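Local coordinates for protein peptidoglycan-N-acetylmuramic acid deacetylase PdaC (Bacillus subtilis subsp. subtilis str. 168, PDB 6H8L) that removes acetyl groups from N-acetylmuramic acid residues of peptidoglycan, conferring lysozyme resistance, and also deacetylates short chitin oligomers, at residues 8-13 with 179-184; 15-20 with 155-160. All coordinates share one frame; numbering follows the deposited sequence. Where two conformers were deposited one is given.

Interaction 1: 8-13 with 179-184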
ATOM      1  N   ASN A   8      -1.370  10.893 -18.759  1.00 22.07           N
ATOM      2  CA  ASN A   8      -0.260  11.234 -19.637  1.00 20.83           C
ATOM      3  C   ASN A   8       0.950  11.756 -18.877  1.00 27.86           C
ATOM      4  O   ASN A   8       1.957  12.112 -19.500  1.00 24.84           O
ATOM      5  CB  ASN A   8      -0.724  12.248 -20.683  1.00 28.05           C
ATOM      6  CG  ASN A   8      -1.806  11.684 -21.577  1.00 33.48           C
ATOM      7  OD1 ASN A   8      -1.703  10.547 -22.035  1.00 34.32           O
ATOM      8  ND2 ASN A   8      -2.852  12.462 -21.821  1.00 39.78           N
ATOM      9  N   GLN A   9       0.880  11.802 -17.555  1.00 20.16           N
ATOM     10  CA  GLN A   9       2.035  12.103 -16.728  1.00 21.38           C
ATOM     11  C   GLN A   9       2.423  10.865 -15.927  1.00 15.76           C
ATOM     12  O   GLN A   9       1.665   9.892 -15.827  1.00 15.54           O
ATOM     13  CB  GLN A   9       1.747  13.295 -15.810  1.00 21.88           C
ATOM     14  CG  GLN A   9       1.659  14.624 -16.554  1.00 27.03           C
ATOM     15  CD  GLN A   9       2.958  14.976 -17.262  1.00 46.06           C
ATOM     16  OE1 GLN A   9       4.045  14.634 -16.793  1.00 53.47           O
ATOM     17  NE2 GLN A   9       2.851  15.648 -18.406  1.00 47.69           N
ATOM     18  N   LYS A  10       3.630  10.908 -15.368  1.00 16.10           N
ATOM     19  CA  LYS A  10       4.147   9.780 -14.609  1.00 16.39           C
ATOM     20  C   LYS A  10       3.311   9.523 -13.367  1.00 14.12           C
ATOM     21  O   LYS A  10       2.824  10.453 -12.713  1.00 15.70           O
ATOM     22  CB  LYS A  10       5.599  10.030 -14.198  1.00 19.56           C
ATOM     23  CG  LYS A  10       6.575  10.045 -15.350  1.00 20.20           C
ATOM     24  CD  LYS A  10       8.015  10.024 -14.854  1.00 23.38           C
ATOM     25  CE  LYS A  10       8.343  11.250 -14.017  1.00 21.81           C
ATOM     26  NZ  LYS A  10       8.157  12.524 -14.764  1.00 29.19           N
ATOM     27  N   VAL A  11       3.152   8.240 -13.050  1.00 13.80           N
ATOM     28  CA  VAL A  11       2.442   7.788 -11.862  1.00 13.09           C
ATOM     29  C   VAL A  11       3.273   6.711 -11.188  1.00 13.47           C
ATOM     30  O   VAL A  11       4.035   5.987 -11.836  1.00 12.62           O
ATOM     31  CB  VAL A  11       1.038   7.243 -12.199  1.00 17.18           C
ATOM     32  CG1 VAL A  11       0.175   8.338 -12.809  1.00 16.31           C
ATOM     33  CG2 VAL A  11       1.152   6.039 -13.130  1.00 15.24           C
ATOM     34  N   ILE A  12       3.120   6.608  -9.870  1.00 12.70           N
ATOM     35  CA  ILE A  12       3.800   5.580  -9.094  1.00 11.76           C
ATOM     36  C   ILE A  12       2.987   5.346  -7.832  1.00 12.65           C
ATOM     37  O   ILE A  12       2.330   6.263  -7.320  1.00 11.90           O
ATOM     38  CB  ILE A  12       5.265   6.002  -8.802  1.00 11.92           C
ATOM     39  CG1 ILE A  12       6.084   4.834  -8.273  1.00 12.85           C
ATOM     40  CG2 ILE A  12       5.309   7.209  -7.861  1.00 13.91           C
ATOM     41  CD1 ILE A  12       7.583   5.104  -8.363  1.00 16.70           C
ATOM     42  N   ALA A  13       3.010   4.102  -7.337  1.00 10.14           N
ATOM     43  CA  ALA A  13       2.224   3.698  -6.172  1.00 10.43           C
ATOM     44  C   ALA A  13       3.155   3.335  -5.021  1.00 12.03           C
ATOM     45  O   ALA A  13       3.804   2.283  -5.047  1.00 14.13           O
ATOM     46  CB  ALA A  13       1.302   2.530  -6.515  1.00 12.30           C
ATOM     47  N   GLN A 179      10.628  14.973  -9.332  1.00 12.63           N
ATOM     48  CA  GLN A 179      10.785  14.429 -10.677  1.00 15.52           C
ATOM     49  C   GLN A 179       9.498  14.455 -11.487  1.00 17.85           C
ATOM     50  O   GLN A 179       9.522  14.070 -12.661  1.00 22.73           O
ATOM     51  CB  GLN A 179      11.293  12.987 -10.616  1.00 16.75           C
ATOM     52  CG  GLN A 179      12.734  12.846 -10.181  1.00 16.74           C
ATOM     53  CD  GLN A 179      13.244  11.431 -10.312  1.00 22.74           C
ATOM     54  OE1 GLN A 179      12.720  10.639 -11.093  1.00 27.80           O
ATOM     55  NE2 GLN A 179      14.264  11.099  -9.534  1.00 24.24           N
ATOM     56  N   GLY A 180       8.389  14.899 -10.905  1.00 14.79           N
ATOM     57  CA  GLY A 180       7.146  15.013 -11.633  1.00 18.32           C
ATOM     58  C   GLY A 180       6.225  13.819 -11.532  1.00 19.38           C
ATOM     59  O   GLY A 180       5.261  13.739 -12.303  1.00 18.45           O
ATOM     60  N   TYR A 181       6.489  12.882 -10.622  1.00 15.81           N
ATOM     61  CA  TYR A 181       5.575  11.766 -10.423  1.00 14.61           C
ATOM     62  C   TYR A 181       4.312  12.210  -9.707  1.00 15.56           C
ATOM     63  O   TYR A 181       4.351  13.018  -8.775  1.00 14.99           O
ATOM     64  CB  TYR A 181       6.226  10.664  -9.593  1.00 14.65           C
ATOM     65  CG  TYR A 181       7.238   9.807 -10.310  1.00 13.68           C
ATOM     66  CD1 TYR A 181       8.576  10.170 -10.349  1.00 15.43           C
ATOM     67  CD2 TYR A 181       6.868   8.615 -10.912  1.00 14.69           C
ATOM     68  CE1 TYR A 181       9.512   9.379 -10.978  1.00 17.48           C
ATOM     69  CE2 TYR A 181       7.796   7.817 -11.546  1.00 15.00           C
ATOM     70  CZ  TYR A 181       9.119   8.202 -11.579  1.00 14.87           C
ATOM     71  OH  TYR A 181      10.062   7.417 -12.209  1.00 22.31           O
ATOM     72  N   GLN A 182       3.189  11.640 -10.130  1.00 14.23           N
ATOM     73  CA  GLN A 182       1.959  11.656  -9.355  1.00 13.31           C
ATOM     74  C   GLN A 182       1.968  10.434  -8.445  1.00 13.42           C
ATOM     75  O   GLN A 182       2.067   9.300  -8.930  1.00 13.44           O
ATOM     76  CB  GLN A 182       0.740  11.637 -10.272  1.00 14.67           C
ATOM     77  CG  GLN A 182       0.739  12.754 -11.295  1.00 16.90           C
ATOM     78  CD  GLN A 182      -0.292  12.544 -12.370  1.00 19.64           C
ATOM     79  OE1 GLN A 182      -1.377  13.119 -12.323  1.00 23.11           O
ATOM     80  NE2 GLN A 182       0.042  11.724 -13.353  1.00 19.53           N
ATOM     81  N   LEU A 183       1.914  10.672  -7.133  1.00 12.34           N
ATOM     82  CA  LEU A 183       1.891   9.610  -6.129  1.00 12.06           C
ATOM     83  C   LEU A 183       0.441   9.195  -5.927  1.00 13.27           C
ATOM     84  O   LEU A 183      -0.350   9.945  -5.342  1.00 14.91           O
ATOM     85  CB  LEU A 183       2.523  10.078  -4.821  1.00 13.11           C
ATOM     86  CG  LEU A 183       4.050   9.977  -4.726  1.00 19.57           C
ATOM     87  CD1 LEU A 183       4.736  10.579  -5.920  1.00 20.29           C
ATOM     88  CD2 LEU A 183       4.540  10.648  -3.440  1.00 18.22           C
ATOM     89  N   VAL A 184       0.086   8.023  -6.453  1.00 10.68           N
ATOM     90  CA  VAL A 184      -1.303   7.593  -6.516  1.00 12.84           C
ATOM     91  C   VAL A 184      -1.487   6.327  -5.681  1.00 10.81           C
ATOM     92  O   VAL A 184      -0.529   5.626  -5.336  1.00 12.04           O
ATOM     93  CB  VAL A 184      -1.757   7.359  -7.973  1.00 15.30           C
ATOM     94  CG1 VAL A 184      -1.562   8.631  -8.796  1.00 15.81           C
ATOM     95  CG2 VAL A 184      -1.015   6.184  -8.601  1.00 17.11           C
TER
HETATM   96  O   HOH W   1       4.403  15.445 -14.101  1.00 32.66           O
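The carbonyl oxygen of K10 is gripped twice by Q182, from opposite faces of its carbonyl plane: backbone N of Q182 lies 2.9 Å from K10 O, and the side-chain NE2 of Q182 lies 3.1 Å from K10 O. This clamp opens a short parallel pairing in the deformed barrel of the polysaccharide deacetylase (NodB homology) domain, the catalytic part of PdaC, where strand 182-183 runs beside the start of strand 11-17. I12 N then donates to Q182 O and V184 N to I12 O, the latter nearly straight at 173°. With its CG beside the backbone N (chi1 -55°) and the chain extended beyond, the Q182 side chain carries its amide alongside the strand to K10 O, which lies in the amide plane, and D6 O takes a further bond from NE2. The same amide nitrogen touches V11 CG1 and Q9 CB.

On the other side of the strands, the Y181 ring is flanked by K10 and I12. K10 CE sits over the centre of one ring face, a CH-pi contact of 3.8 Å from CE to the ring centroid, while V11 O lies at the ring edge in its plane. Bends at chi3 and chi4 bring K10 NZ over to Q179 O, 2.9 Å away, leaving only a long, weak cation-pi component. I12 CG2 meets both Y181 CD2 and L183 CD1, and L183 continues this apolar layer onto helix 163-178; V11 and V184 instead pack on L189 of helix 186-197. G180 ends helix 163-178 in a Schellman motif at positive phi (94°), and one water bridges its O to Q9 OE1, standing 2.6 Å from G180 O.

Interaction 2: 15-20 with 155-160. With ZN (zinc ion), chain C.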
ATOM      1  N   THR A  15       3.394   1.961  -1.375  1.00 10.58           N
ATOM      2  CA  THR A  15       2.569   1.155  -0.489  1.00  9.71           C
ATOM      3  C   THR A  15       3.335   0.875   0.794  1.00 10.92           C
ATOM      4  O   THR A  15       4.559   0.692   0.779  1.00 12.12           O
ATOM      5  CB  THR A  15       2.103  -0.153  -1.179  1.00 10.29           C
ATOM      6  OG1 THR A  15       3.202  -1.061  -1.381  1.00 12.43           O
ATOM      7  CG2 THR A  15       1.477   0.172  -2.522  1.00 12.09           C
ATOM      8  N   PHE A  16       2.602   0.868   1.907  1.00  9.90           N
ATOM      9  CA  PHE A  16       3.183   0.811   3.241  1.00 10.81           C
ATOM     10  C   PHE A  16       2.509  -0.304   4.022  1.00 13.44           C
ATOM     11  O   PHE A  16       1.288  -0.272   4.222  1.00 13.37           O
ATOM     12  CB  PHE A  16       3.008   2.146   3.963  1.00 11.96           C
ATOM     13  CG  PHE A  16       3.738   3.277   3.313  1.00 11.20           C
ATOM     14  CD1 PHE A  16       5.078   3.471   3.573  1.00 13.15           C
ATOM     15  CD2 PHE A  16       3.095   4.135   2.444  1.00 12.22           C
ATOM     16  CE1 PHE A  16       5.765   4.491   2.984  1.00 12.65           C
ATOM     17  CE2 PHE A  16       3.781   5.169   1.844  1.00 14.53           C
ATOM     18  CZ  PHE A  16       5.124   5.347   2.118  1.00 12.27           C
ATOM     19  N   ASP A  17       3.301  -1.267   4.487  1.00 11.91           N
ATOM     20  CA  ASP A  17       2.790  -2.453   5.155  1.00 11.36           C
ATOM     21  C   ASP A  17       3.221  -2.493   6.620  1.00 12.77           C
ATOM     22  O   ASP A  17       4.308  -2.035   6.979  1.00 12.95           O
ATOM     23  CB  ASP A  17       3.279  -3.736   4.463  1.00 11.92           C
ATOM     24  CG  ASP A  17       2.687  -3.924   3.084  1.00 14.81           C
ATOM     25  OD1 ASP A  17       1.966  -3.029   2.617  1.00 14.37           O
ATOM     26  OD2 ASP A  17       2.946  -4.981   2.459  1.00 17.41           O
ATOM     27  N   ASP A  18       2.336  -3.065   7.447  1.00 10.78           N
ATOM     28  CA  ASP A  18       2.534  -3.501   8.837  1.00 11.15           C
ATOM     29  C   ASP A  18       2.093  -2.502   9.903  1.00 11.92           C
ATOM     30  O   ASP A  18       2.184  -2.807  11.098  1.00 11.92           O
ATOM     31  CB  ASP A  18       3.999  -3.864   9.122  1.00 12.09           C
ATOM     32  CG  ASP A  18       4.457  -5.084   8.373  1.00 13.76           C
ATOM     33  OD1 ASP A  18       3.609  -5.752   7.745  1.00 15.50           O
ATOM     34  OD2 ASP A  18       5.677  -5.377   8.407  1.00 17.64           O
ATOM     35  N   GLY A  19       1.575  -1.348   9.495  1.00 10.68           N
ATOM     36  CA  GLY A  19       1.076  -0.358  10.438  1.00  9.86           C
ATOM     37  C   GLY A  19      -0.392  -0.588  10.738  1.00 11.02           C
ATOM     38  O   GLY A  19      -0.944  -1.635  10.392  1.00 12.52           O
ATOM     39  N   PRO A  20      -1.049   0.387  11.379  1.00 11.32           N
ATOM     40  CA  PRO A  20      -0.489   1.682  11.776  1.00 14.07           C
ATOM     41  C   PRO A  20       0.458   1.637  12.967  1.00 15.73           C
ATOM     42  O   PRO A  20       0.346   0.789  13.852  1.00 14.01           O
ATOM     43  CB  PRO A  20      -1.738   2.508  12.116  1.00 12.12           C
ATOM     44  CG  PRO A  20      -2.780   1.514  12.474  1.00 15.30           C
ATOM     45  CD  PRO A  20      -2.484   0.275  11.685  1.00 15.57           C
ATOM     46  N   THR A 155       5.075  -0.136  -8.399  1.00 12.75           N
ATOM     47  CA  THR A 155       4.496  -0.209  -7.062  1.00 11.99           C
ATOM     48  C   THR A 155       5.626  -0.534  -6.098  1.00 14.24           C
ATOM     49  O   THR A 155       6.293  -1.563  -6.251  1.00 15.19           O
ATOM     50  CB  THR A 155       3.392  -1.277  -7.009  1.00 14.55           C
ATOM     51  OG1 THR A 155       2.355  -0.944  -7.936  1.00 16.26           O
ATOM     52  CG2 THR A 155       2.779  -1.396  -5.619  1.00 14.20           C
ATOM     53  N   ILE A 156       5.829   0.343  -5.107  1.00 12.02           N
ATOM     54  CA  ILE A 156       6.952   0.256  -4.177  0.68 11.39           C
ATOM     55  C   ILE A 156       6.463  -0.299  -2.848  1.00 12.92           C
ATOM     56  O   ILE A 156       5.418   0.116  -2.329  1.00 13.91           O
ATOM     57  CB  ILE A 156       7.609   1.637  -3.989  0.68 12.84           C
ATOM     58  CG1 ILE A 156       8.177   2.139  -5.320  0.68 13.85           C
ATOM     59  CG2 ILE A 156       8.724   1.580  -2.936  0.68 14.84           C
ATOM     60  CD1 ILE A 156       8.473   3.620  -5.351  0.68 20.46           C
ATOM     61  N   LEU A 157       7.237  -1.224  -2.278  1.00 12.73           N
ATOM     62  CA  LEU A 157       6.933  -1.844  -0.986  1.00 11.92           C
ATOM     63  C   LEU A 157       7.818  -1.247   0.101  1.00 12.73           C
ATOM     64  O   LEU A 157       9.028  -1.483   0.114  1.00 14.19           O
ATOM     65  CB  LEU A 157       7.152  -3.353  -1.037  1.00 13.30           C
ATOM     66  CG  LEU A 157       7.072  -4.093   0.302  1.00 13.38           C
ATOM     67  CD1 LEU A 157       5.687  -3.952   0.906  1.00 19.06           C
ATOM     68  CD2 LEU A 157       7.448  -5.561   0.113  1.00 15.60           C
ATOM     69  N   ILE A 158       7.203  -0.527   1.037  1.00 11.24           N
ATOM     70  CA  ILE A 158       7.866   0.010   2.221  1.00 11.21           C
ATOM     71  C   ILE A 158       7.059  -0.438   3.435  1.00 11.98           C
ATOM     72  O   ILE A 158       5.886  -0.794   3.327  1.00 12.06           O
ATOM     73  CB  ILE A 158       7.989   1.554   2.164  1.00 15.64           C
ATOM     74  CG1 ILE A 158       8.756   1.965   0.905  1.00 21.75           C
ATOM     75  CG2 ILE A 158       8.650   2.116   3.422  1.00 15.04           C
ATOM     76  CD1 ILE A 158       8.778   3.457   0.644  1.00 26.82           C
ATOM     77  N   HIS A 159       7.703  -0.450   4.604  1.00 13.81           N
ATOM     78  CA  HIS A 159       7.033  -0.815   5.852  1.00 14.17           C
ATOM     79  C   HIS A 159       7.046   0.378   6.796  1.00 13.01           C
ATOM     80  O   HIS A 159       8.116   0.820   7.221  1.00 18.20           O
ATOM     81  CB  HIS A 159       7.711  -2.034   6.486  1.00 13.95           C
ATOM     82  CG  HIS A 159       7.631  -3.248   5.626  1.00 14.65           C
ATOM     83  ND1 HIS A 159       8.519  -3.490   4.602  1.00 14.42           N
ATOM     84  CD2 HIS A 159       6.724  -4.253   5.581  1.00 18.25           C
ATOM     85  CE1 HIS A 159       8.181  -4.606   3.982  1.00 16.25           C
ATOM     86  NE2 HIS A 159       7.095  -5.088   4.558  1.00 19.20           N
ATOM     87  N   ASP A 160       5.860   0.878   7.158  1.00 13.59           N
ATOM     88  CA  ASP A 160       5.767   2.120   7.935  1.00 14.54           C
ATOM     89  C   ASP A 160       5.839   1.882   9.440  1.00 16.75           C
ATOM     90  O   ASP A 160       5.123   2.522  10.215  1.00 21.38           O
ATOM     91  CB  ASP A 160       4.503   2.901   7.561  1.00 16.58           C
ATOM     92  CG  ASP A 160       3.228   2.123   7.779  1.00 18.35           C
ATOM     93  OD1 ASP A 160       3.172   0.955   7.367  1.00 16.23           O
ATOM     94  OD2 ASP A 160       2.266   2.703   8.335  1.00 16.90           O
TER
HETATM   95 ZN    ZN C 501       3.843  -7.414   6.722  1.00 14.46          ZN
HETATM   96  O   HOH W   2       0.695  -0.099   7.017  1.00 13.17           O
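T15 and I156 are joined twice at one acceptor: T15 N donates to I156 O, and the T15 hydroxyl, held between the backbone N and carbonyl carbon (chi1 70°), adds a bond of 2.7 Å from OG1 to I156 O; OG1 also bonds R106. Further backbone bonds run from I158 N to T15 O and from D17 N to I158 O; D160 N to D17 O is weak. A water lies in hydrogen-bonding reach of F16 O and D160 OD1 and accepts from G19 N, tying the loop after strand 15-17 to D160, whose OD2 bonds T25.

On the F16 face the contact is apolar: I158 runs alongside the ring, with CB 3.8 Å from F16 CD1. F16 also meets the F41 ring and I28 of helix 22-34. These parallel neighbours belong to the barrel of the carbohydrate esterase family 4 fold, and the opposite face of the pair carries D17 and H159, by similarity the proton acceptor and donor.

Just after the strand, D18 OD1 binds the zinc ion at 2.0 Å, with H68 and H72 as its other protein ligands. H159 CD2 approaches D18 OD2 to 3.2 Å, the ring and carboxylate planes 44° apart, while H159 ND1 bonds D133. D17 is salt-bridged to R106, and L157 CD1 comes within 3.3 Å of D17 OD2.

From the N terminus the chain enters through 8-13 and continues along the same strand into 15-20, which gives interactions 1 and 2 a common central strand. After strand 40-43, the metal-binding histidines and several helices, 155-160 returns to pair with 15-20, closing the inner loop. Helix 163-178 then leads to 179-184, which returns to 8-13 and closes the outer one, so interaction 2 nests inside interaction 1. The two centres lie about 18 Å apart: interaction 1 joins the start of strand 11-17 to strand 182-183, interaction 2 its end to strand 155-159 beside the zinc site. They meet where A13 O lies 2.8 Å from I156 N, a probable hydrogen bond, and where I12 packs on I156.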